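Local structure of protein Thf1 (5MJW) at residues 52-57 against 149-154; 115-120 against 136-141. The protein may take part in the biogenesis of photosynthetic membranes, as a member of the THF1 family from a thermophilic cyanobacterium. One frame throughout, in Å; residues are numbered along the deposited sequence.

Contact 1: 52-57 against 149-154; sequences VEIHLL and SRLHAV
A buried helix-to-helix contact, held by one bidentate salt bridge between E53 and R150 beside a small apolar patch, joins helix 42-59 to the first turn of helix 150-161. The short axes come no nearer than 12.3 Å at 118°, and the salt bridge is made by two long side chains. E53 reaches across fully extended, with CG anti to the backbone N (chi1 180°). R150 answers side-on: its NE reaches E53 OE2 and its NH2 reaches E53 OE1, each at 2.8 Å. Both acceptors use syn lone pairs, and carboxylate and guanidinium lie 5° apart, a nearly coplanar pairing that fixes the rotation of both groups. Next to the bridge, I54 CG1 meets L151 CD1 at 4.1 Å, the two side chains crossing at about a right angle, while L57 CD2 lies 3.7 Å from S149 CB. S149 is also the N-cap: its OG accepts from L151 N at 3.1 Å, and with H152, whose ND1 takes a weak bond from S149 N, it forms a capping box. Helix 67-80 adds F69 against both L57 and L151, and helix 186-213 brings D192 and Y196 to R150.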
ATOM      1  N   VAL A  52      -8.572   8.805  -4.634  1.00 48.06           N
ATOM      2  CA  VAL A  52      -8.209  10.084  -5.233  1.00 49.01           C
ATOM      3  C   VAL A  52      -6.764  10.040  -5.736  1.00 48.57           C
ATOM      4  O   VAL A  52      -6.484  10.469  -6.837  1.00 50.07           O
ATOM      5  CB  VAL A  52      -8.443  11.248  -4.238  1.00 49.94           C
ATOM      6  CG1 VAL A  52      -7.881  12.556  -4.767  1.00 53.22           C
ATOM      7  CG2 VAL A  52      -9.932  11.409  -3.946  1.00 51.41           C
ATOM      8  N   GLU A  53      -5.869   9.492  -4.926  1.00 49.59           N
ATOM      9  CA  GLU A  53      -4.438   9.451  -5.231  1.00 50.56           C
ATOM     10  C   GLU A  53      -4.131   8.584  -6.444  1.00 49.72           C
ATOM     11  O   GLU A  53      -3.331   8.970  -7.297  1.00 52.80           O
ATOM     12  CB  GLU A  53      -3.672   8.926  -4.012  1.00 52.35           C
ATOM     13  CG  GLU A  53      -2.162   8.814  -4.173  1.00 55.42           C
ATOM     14  CD  GLU A  53      -1.492   8.223  -2.947  1.00 59.19           C
ATOM     15  OE1 GLU A  53      -2.161   7.474  -2.193  1.00 60.93           O
ATOM     16  OE2 GLU A  53      -0.295   8.506  -2.724  1.00 62.79           O
ATOM     17  N   ILE A  54      -4.747   7.409  -6.517  1.00 48.55           N
ATOM     18  CA  ILE A  54      -4.585   6.551  -7.691  1.00 49.38           C
ATOM     19  C   ILE A  54      -5.195   7.222  -8.921  1.00 50.13           C
ATOM     20  O   ILE A  54      -4.618   7.160  -9.983  1.00 52.47           O
ATOM     21  CB  ILE A  54      -5.186   5.146  -7.501  1.00 50.17           C
ATOM     22  CG1 ILE A  54      -4.416   4.389  -6.413  1.00 50.70           C
ATOM     23  CG2 ILE A  54      -5.133   4.354  -8.810  1.00 52.79           C
ATOM     24  CD1 ILE A  54      -5.115   3.147  -5.909  1.00 52.64           C
ATOM     25  N   HIS A  55      -6.342   7.877  -8.769  1.00 49.41           N
ATOM     26  CA  HIS A  55      -6.956   8.613  -9.875  1.00 50.58           C
ATOM     27  C   HIS A  55      -6.047   9.713 -10.432  1.00 52.35           C
ATOM     28  O   HIS A  55      -5.809   9.757 -11.638  1.00 52.67           O
ATOM     29  CB  HIS A  55      -8.278   9.226  -9.430  1.00 50.81           C
ATOM     30  CG  HIS A  55      -8.961  10.021 -10.492  1.00 54.39           C
ATOM     31  ND1 HIS A  55      -9.775   9.443 -11.437  1.00 56.65           N
ATOM     32  CD2 HIS A  55      -8.954  11.347 -10.757  1.00 56.79           C
ATOM     33  CE1 HIS A  55     -10.246  10.382 -12.237  1.00 61.58           C
ATOM     34  NE2 HIS A  55      -9.761  11.547 -11.847  1.00 61.15           N
ATOM     35  N   LEU A  56      -5.533  10.578  -9.554  1.00 53.62           N
ATOM     36  CA  LEU A  56      -4.739  11.742  -9.978  1.00 57.14           C
ATOM     37  C   LEU A  56      -3.452  11.328 -10.671  1.00 58.52           C
ATOM     38  O   LEU A  56      -3.072  11.911 -11.684  1.00 61.83           O
ATOM     39  CB  LEU A  56      -4.395  12.640  -8.794  1.00 57.72           C
ATOM     40  CG  LEU A  56      -5.543  13.442  -8.199  1.00 59.40           C
ATOM     41  CD1 LEU A  56      -5.021  14.213  -6.990  1.00 61.77           C
ATOM     42  CD2 LEU A  56      -6.165  14.376  -9.228  1.00 62.98           C
ATOM     43  N   LEU A  57      -2.803  10.316 -10.114  1.00 58.92           N
ATOM     44  CA  LEU A  57      -1.613   9.705 -10.698  1.00 62.28           C
ATOM     45  C   LEU A  57      -1.893   9.128 -12.079  1.00 63.89           C
ATOM     46  O   LEU A  57      -1.122   9.295 -13.015  1.00 67.69           O
ATOM     47  CB  LEU A  57      -1.115   8.591  -9.774  1.00 62.64           C
ATOM     48  CG  LEU A  57       0.080   7.767 -10.219  1.00 66.17           C
ATOM     49  CD1 LEU A  57       1.320   8.643 -10.320  1.00 70.43           C
ATOM     50  CD2 LEU A  57       0.289   6.609  -9.258  1.00 67.34           C
ATOM     51  N   SER A 149       5.504   8.062  -7.579  1.00 56.56           N
ATOM     52  CA  SER A 149       4.404   8.177  -6.635  1.00 55.95           C
ATOM     53  C   SER A 149       4.914   7.647  -5.315  1.00 55.08           C
ATOM     54  O   SER A 149       5.786   6.777  -5.294  1.00 53.21           O
ATOM     55  CB  SER A 149       3.221   7.325  -7.092  1.00 56.21           C
ATOM     56  OG  SER A 149       2.272   7.159  -6.052  1.00 57.34           O
ATOM     57  N   ARG A 150       4.358   8.136  -4.213  1.00 56.60           N
ATOM     58  CA  ARG A 150       4.712   7.579  -2.908  1.00 58.13           C
ATOM     59  C   ARG A 150       4.307   6.098  -2.764  1.00 56.73           C
ATOM     60  O   ARG A 150       4.870   5.394  -1.938  1.00 58.44           O
ATOM     61  CB  ARG A 150       4.214   8.462  -1.746  1.00 60.79           C
ATOM     62  CG  ARG A 150       2.710   8.525  -1.552  1.00 63.00           C
ATOM     63  CD  ARG A 150       2.251   7.684  -0.375  1.00 64.69           C
ATOM     64  NE  ARG A 150       0.831   7.368  -0.470  1.00 66.84           N
ATOM     65  CZ  ARG A 150       0.179   6.529   0.337  1.00 69.05           C
ATOM     66  NH1 ARG A 150       0.799   5.921   1.348  1.00 70.44           N
ATOM     67  NH2 ARG A 150      -1.116   6.305   0.139  1.00 70.49           N
ATOM     68  N   LEU A 151       3.379   5.620  -3.597  1.00 56.90           N
ATOM     69  CA  LEU A 151       3.038   4.186  -3.641  1.00 56.82           C
ATOM     70  C   LEU A 151       4.187   3.304  -4.144  1.00 54.63           C
ATOM     71  O   LEU A 151       4.313   2.157  -3.726  1.00 53.17           O
ATOM     72  CB  LEU A 151       1.783   3.940  -4.486  1.00 57.61           C
ATOM     73  CG  LEU A 151       0.490   4.467  -3.872  1.00 60.07           C
ATOM     74  CD1 LEU A 151      -0.605   4.591  -4.929  1.00 62.12           C
ATOM     75  CD2 LEU A 151       0.027   3.588  -2.720  1.00 61.87           C
ATOM     76  N   HIS A 152       5.011   3.828  -5.041  1.00 53.89           N
ATOM     77  CA  HIS A 152       6.228   3.119  -5.439  1.00 53.64           C
ATOM     78  C   HIS A 152       7.170   2.907  -4.249  1.00 54.35           C
ATOM     79  O   HIS A 152       7.757   1.844  -4.110  1.00 56.28           O
ATOM     80  CB  HIS A 152       6.940   3.859  -6.565  1.00 54.20           C
ATOM     81  CG  HIS A 152       6.183   3.843  -7.856  1.00 54.45           C
ATOM     82  ND1 HIS A 152       5.773   4.992  -8.494  1.00 54.63           N
ATOM     83  CD2 HIS A 152       5.729   2.812  -8.605  1.00 55.17           C
ATOM     84  CE1 HIS A 152       5.120   4.668  -9.596  1.00 56.66           C
ATOM     85  NE2 HIS A 152       5.077   3.351  -9.685  1.00 56.96           N
ATOM     86  N   ALA A 153       7.280   3.907  -3.381  1.00 54.93           N
ATOM     87  CA  ALA A 153       8.089   3.795  -2.167  1.00 56.72           C
ATOM     88  C   ALA A 153       7.530   2.773  -1.183  1.00 57.61           C
ATOM     89  O   ALA A 153       8.294   2.013  -0.590  1.00 59.67           O
ATOM     90  CB  ALA A 153       8.227   5.151  -1.492  1.00 58.32           C
ATOM     91  N   VAL A 154       6.206   2.752  -1.012  1.00 57.88           N
ATOM     92  CA  VAL A 154       5.555   1.761  -0.143  1.00 59.77           C
ATOM     93  C   VAL A 154       5.813   0.333  -0.657  1.00 59.84           C
ATOM     94  O   VAL A 154       6.068  -0.580   0.133  1.00 61.69           O
ATOM     95  CB  VAL A 154       4.041   2.032   0.010  1.00 61.18           C
ATOM     96  CG1 VAL A 154       3.338   0.882   0.731  1.00 64.09           C
ATOM     97  CG2 VAL A 154       3.800   3.337   0.763  1.00 62.18           C
TER

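Contact 2: 115-120 against 136-141; sequences WQQYQG and SAPLNS
W115 and P138 mark the closest backbone approach of two irregular segments, their CA atoms 6.4 Å apart. After helix 105-113 comes a 3-10 segment that runs through residue 118; in the partner segment a cis peptide bond precedes P138, and a second 3-10 segment starts at L139. No backbone-to-backbone hydrogen bond joins the two, so side chains carry the contact. P138 points its CG onto the face of the W115 indole: CG sits 3.4 Å from the centroid of the five-membered ring and 7° off the ring normal, which is the geometry of a CH-pi contact over the face. At the far end of the indole, W115 CZ2 has S141 OG near the ring plane at 3.3 Å. That hydroxyl donates to P138 O at 2.7 Å, and the same carbonyl also accepts from S141 N, so two bonds grip it. Replacing W115 with an alanine would probably leave the P138 ring without the face it packs on, open a gap beside S141, and deprive P67 O of the hydrogen bond from the indole NE1. Y118 reaches the CD end of the same proline ring obliquely, with its CE2 3.6 Å from P138 CD. Its OH donates to S136 OG at 2.7 Å, near the ring plane, and accepts from L139 N at 2.9 Å with an N-H...O angle of 151°. S136 OG is bonded in turn to E129 of helix 123-131. The phenol also packs on L139, whose CB is 3.4 Å from Y118 CZ. The arrangement is thus a CH-pi contact of a cis-proline with a tryptophan face, beside a tyrosine hydroxyl bonded to the backbone, and it ties together the two loops that flank helix 123-131.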
ATOM      1  N   TRP A 115       6.201 -10.794  -5.954  1.00 72.21           N
ATOM      2  CA  TRP A 115       7.392 -10.409  -5.182  1.00 72.57           C
ATOM      3  C   TRP A 115       7.748 -11.403  -4.065  1.00 79.04           C
ATOM      4  O   TRP A 115       8.835 -11.299  -3.491  1.00 79.75           O
ATOM      5  CB  TRP A 115       7.237  -9.008  -4.576  1.00 69.99           C
ATOM      6  CG  TRP A 115       7.126  -7.911  -5.586  1.00 66.05           C
ATOM      7  CD1 TRP A 115       5.998  -7.517  -6.227  1.00 64.86           C
ATOM      8  CD2 TRP A 115       8.174  -7.048  -6.052  1.00 63.69           C
ATOM      9  NE1 TRP A 115       6.269  -6.473  -7.074  1.00 62.36           N
ATOM     10  CE2 TRP A 115       7.598  -6.164  -6.990  1.00 61.59           C
ATOM     11  CE3 TRP A 115       9.543  -6.943  -5.780  1.00 63.38           C
ATOM     12  CZ2 TRP A 115       8.340  -5.188  -7.660  1.00 60.21           C
ATOM     13  CZ3 TRP A 115      10.287  -5.964  -6.450  1.00 61.67           C
ATOM     14  CH2 TRP A 115       9.681  -5.105  -7.378  1.00 60.43           C
ATOM     15  N   GLN A 116       6.835 -12.333  -3.744  1.00 85.10           N
ATOM     16  CA  GLN A 116       7.091 -13.417  -2.771  1.00 90.93           C
ATOM     17  C   GLN A 116       8.303 -14.256  -3.165  1.00 90.72           C
ATOM     18  O   GLN A 116       9.073 -14.671  -2.307  1.00 94.77           O
ATOM     19  CB  GLN A 116       5.871 -14.336  -2.623  1.00 97.07           C
ATOM     20  CG  GLN A 116       4.667 -13.692  -1.940  1.00 99.60           C
ATOM     21  CD  GLN A 116       3.421 -14.569  -1.972  1.00105.37           C
ATOM     22  OE1 GLN A 116       3.504 -15.794  -2.108  1.00110.23           O
ATOM     23  NE2 GLN A 116       2.255 -13.939  -1.839  1.00105.57           N
ATOM     24  N   GLN A 117       8.441 -14.504  -4.464  1.00 87.39           N
ATOM     25  CA  GLN A 117       9.679 -14.994  -5.098  1.00 86.63           C
ATOM     26  C   GLN A 117      10.988 -14.571  -4.392  1.00 84.34           C
ATOM     27  O   GLN A 117      11.875 -15.397  -4.211  1.00 84.80           O
ATOM     28  CB  GLN A 117       9.681 -14.517  -6.560  1.00 84.04           C
ATOM     29  CG  GLN A 117      10.868 -14.906  -7.435  1.00 84.15           C
ATOM     30  CD  GLN A 117      10.791 -14.260  -8.813  1.00 81.73           C
ATOM     31  OE1 GLN A 117       9.755 -13.700  -9.194  1.00 78.73           O
ATOM     32  NE2 GLN A 117      11.890 -14.331  -9.570  1.00 81.40           N
ATOM     33  N   TYR A 118      11.089 -13.303  -3.983  1.00 81.28           N
ATOM     34  CA  TYR A 118      12.307 -12.756  -3.345  1.00 81.67           C
ATOM     35  C   TYR A 118      12.361 -12.828  -1.807  1.00 84.86           C
ATOM     36  O   TYR A 118      13.266 -12.244  -1.201  1.00 84.05           O
ATOM     37  CB  TYR A 118      12.531 -11.299  -3.785  1.00 77.68           C
ATOM     38  CG  TYR A 118      12.463 -11.103  -5.281  1.00 74.62           C
ATOM     39  CD1 TYR A 118      13.379 -11.734  -6.129  1.00 74.51           C
ATOM     40  CD2 TYR A 118      11.481 -10.298  -5.855  1.00 71.76           C
ATOM     41  CE1 TYR A 118      13.315 -11.568  -7.502  1.00 71.74           C
ATOM     42  CE2 TYR A 118      11.413 -10.124  -7.227  1.00 69.70           C
ATOM     43  CZ  TYR A 118      12.325 -10.767  -8.047  1.00 69.66           C
ATOM     44  OH  TYR A 118      12.248 -10.594  -9.409  1.00 67.60           O
ATOM     45  N   GLN A 119      11.421 -13.541  -1.178  1.00 88.87           N
ATOM     46  CA  GLN A 119      11.437 -13.736   0.283  1.00 93.75           C
ATOM     47  C   GLN A 119      12.724 -14.404   0.757  1.00 97.04           C
ATOM     48  O   GLN A 119      13.124 -15.442   0.230  1.00 97.10           O
ATOM     49  CB  GLN A 119      10.247 -14.577   0.765  1.00 98.38           C
ATOM     50  CG  GLN A 119       8.963 -13.787   0.966  1.00 98.00           C
ATOM     51  CD  GLN A 119       7.841 -14.604   1.582  1.00102.98           C
ATOM     52  OE1 GLN A 119       8.064 -15.682   2.137  1.00108.08           O
ATOM     53  NE2 GLN A 119       6.621 -14.084   1.493  1.00101.97           N
ATOM     54  N   GLY A 120      13.368 -13.791   1.745  1.00 99.60           N
ATOM     55  CA  GLY A 120      14.555 -14.359   2.371  1.00103.78           C
ATOM     56  C   GLY A 120      15.850 -14.279   1.579  1.00101.20           C
ATOM     57  O   GLY A 120      16.854 -14.843   2.007  1.00105.08           O
ATOM     58  N   SER A 136      15.316 -10.549 -13.144  1.00 61.29           N
ATOM     59  CA  SER A 136      14.018 -11.200 -13.251  1.00 60.80           C
ATOM     60  C   SER A 136      12.866 -10.240 -12.953  1.00 59.64           C
ATOM     61  O   SER A 136      13.053  -9.162 -12.380  1.00 58.51           O
ATOM     62  CB  SER A 136      13.940 -12.379 -12.276  1.00 61.45           C
ATOM     63  OG  SER A 136      13.998 -11.923 -10.929  1.00 60.66           O
ATOM     64  N   ALA A 137      11.674 -10.661 -13.362  1.00 60.46           N
ATOM     65  CA  ALA A 137      10.438  -9.984 -13.026  1.00 61.33           C
ATOM     66  C   ALA A 137       9.905 -10.592 -11.698  1.00 63.62           C
ATOM     67  O   ALA A 137      10.039 -11.812 -11.488  1.00 64.79           O
ATOM     68  CB  ALA A 137       9.424 -10.147 -14.163  1.00 61.19           C
ATOM     69  N   PRO A 138       9.310  -9.789 -10.807  1.00 60.48           N
ATOM     70  CA  PRO A 138       9.056  -8.359 -10.984  1.00 58.67           C
ATOM     71  C   PRO A 138      10.177  -7.407 -10.522  1.00 56.75           C
ATOM     72  O   PRO A 138       9.959  -6.195 -10.519  1.00 54.43           O
ATOM     73  CB  PRO A 138       7.830  -8.144 -10.106  1.00 59.96           C
ATOM     74  CG  PRO A 138       8.097  -9.057  -8.951  1.00 62.42           C
ATOM     75  CD  PRO A 138       8.645 -10.304  -9.598  1.00 62.93           C
ATOM     76  N   LEU A 139      11.351  -7.916 -10.146  1.00 56.79           N
ATOM     77  CA  LEU A 139      12.430  -7.040  -9.686  1.00 57.68           C
ATOM     78  C   LEU A 139      12.815  -5.987 -10.729  1.00 58.93           C
ATOM     79  O   LEU A 139      13.056  -4.832 -10.380  1.00 58.23           O
ATOM     80  CB  LEU A 139      13.660  -7.845  -9.267  1.00 58.13           C
ATOM     81  CG  LEU A 139      14.867  -7.056  -8.778  1.00 58.87           C
ATOM     82  CD1 LEU A 139      14.491  -6.161  -7.611  1.00 59.42           C
ATOM     83  CD2 LEU A 139      15.985  -8.013  -8.392  1.00 61.18           C
ATOM     84  N   ASN A 140      12.842  -6.385 -12.002  1.00 61.83           N
ATOM     85  CA  ASN A 140      13.140  -5.469 -13.124  1.00 64.33           C
ATOM     86  C   ASN A 140      12.263  -4.204 -13.180  1.00 65.59           C
ATOM     87  O   ASN A 140      12.681  -3.188 -13.743  1.00 68.41           O
ATOM     88  CB  ASN A 140      13.035  -6.208 -14.471  1.00 65.58           C
ATOM     89  CG  ASN A 140      11.603  -6.592 -14.828  1.00 66.07           C
ATOM     90  OD1 ASN A 140      10.736  -6.737 -13.951  1.00 67.22           O
ATOM     91  ND2 ASN A 140      11.343  -6.751 -16.119  1.00 65.81           N
ATOM     92  N   SER A 141      11.057  -4.270 -12.613  1.00 66.19           N
ATOM     93  CA  SER A 141      10.141  -3.113 -12.570  1.00 66.97           C
ATOM     94  C   SER A 141      10.650  -1.882 -11.793  1.00 67.41           C
ATOM     95  O   SER A 141      10.042  -0.818 -11.888  1.00 68.41           O
ATOM     96  CB  SER A 141       8.779  -3.522 -12.009  1.00 66.96           C
ATOM     97  OG  SER A 141       8.869  -3.761 -10.610  1.00 70.13           O
TER

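How the contacts relate
From the N terminus, segment 52-57, near the C-terminal end of helix 42-59, opens contact 1; the chain then runs through helices 67-80, 88-100 and 105-113 before segment 115-120 opens contact 2. That contact closes the shorter loop, with 15 intervening residues that include helix 123-131, when segment 136-141 arrives. Contact 1 closes the longer one, 91 residues, only at segment 149-154, so contact 2 is wholly enclosed by it and the two do not cross. Their centres lie 21 Å apart and their nearest atoms about 7 Å, without touching. Helix 67-80 is common ground, since its side chains meet both contacts. Contact 1 ties helix 42-59 to helix 150-161, whereas contact 2 joins two loops farther from the chain's centre.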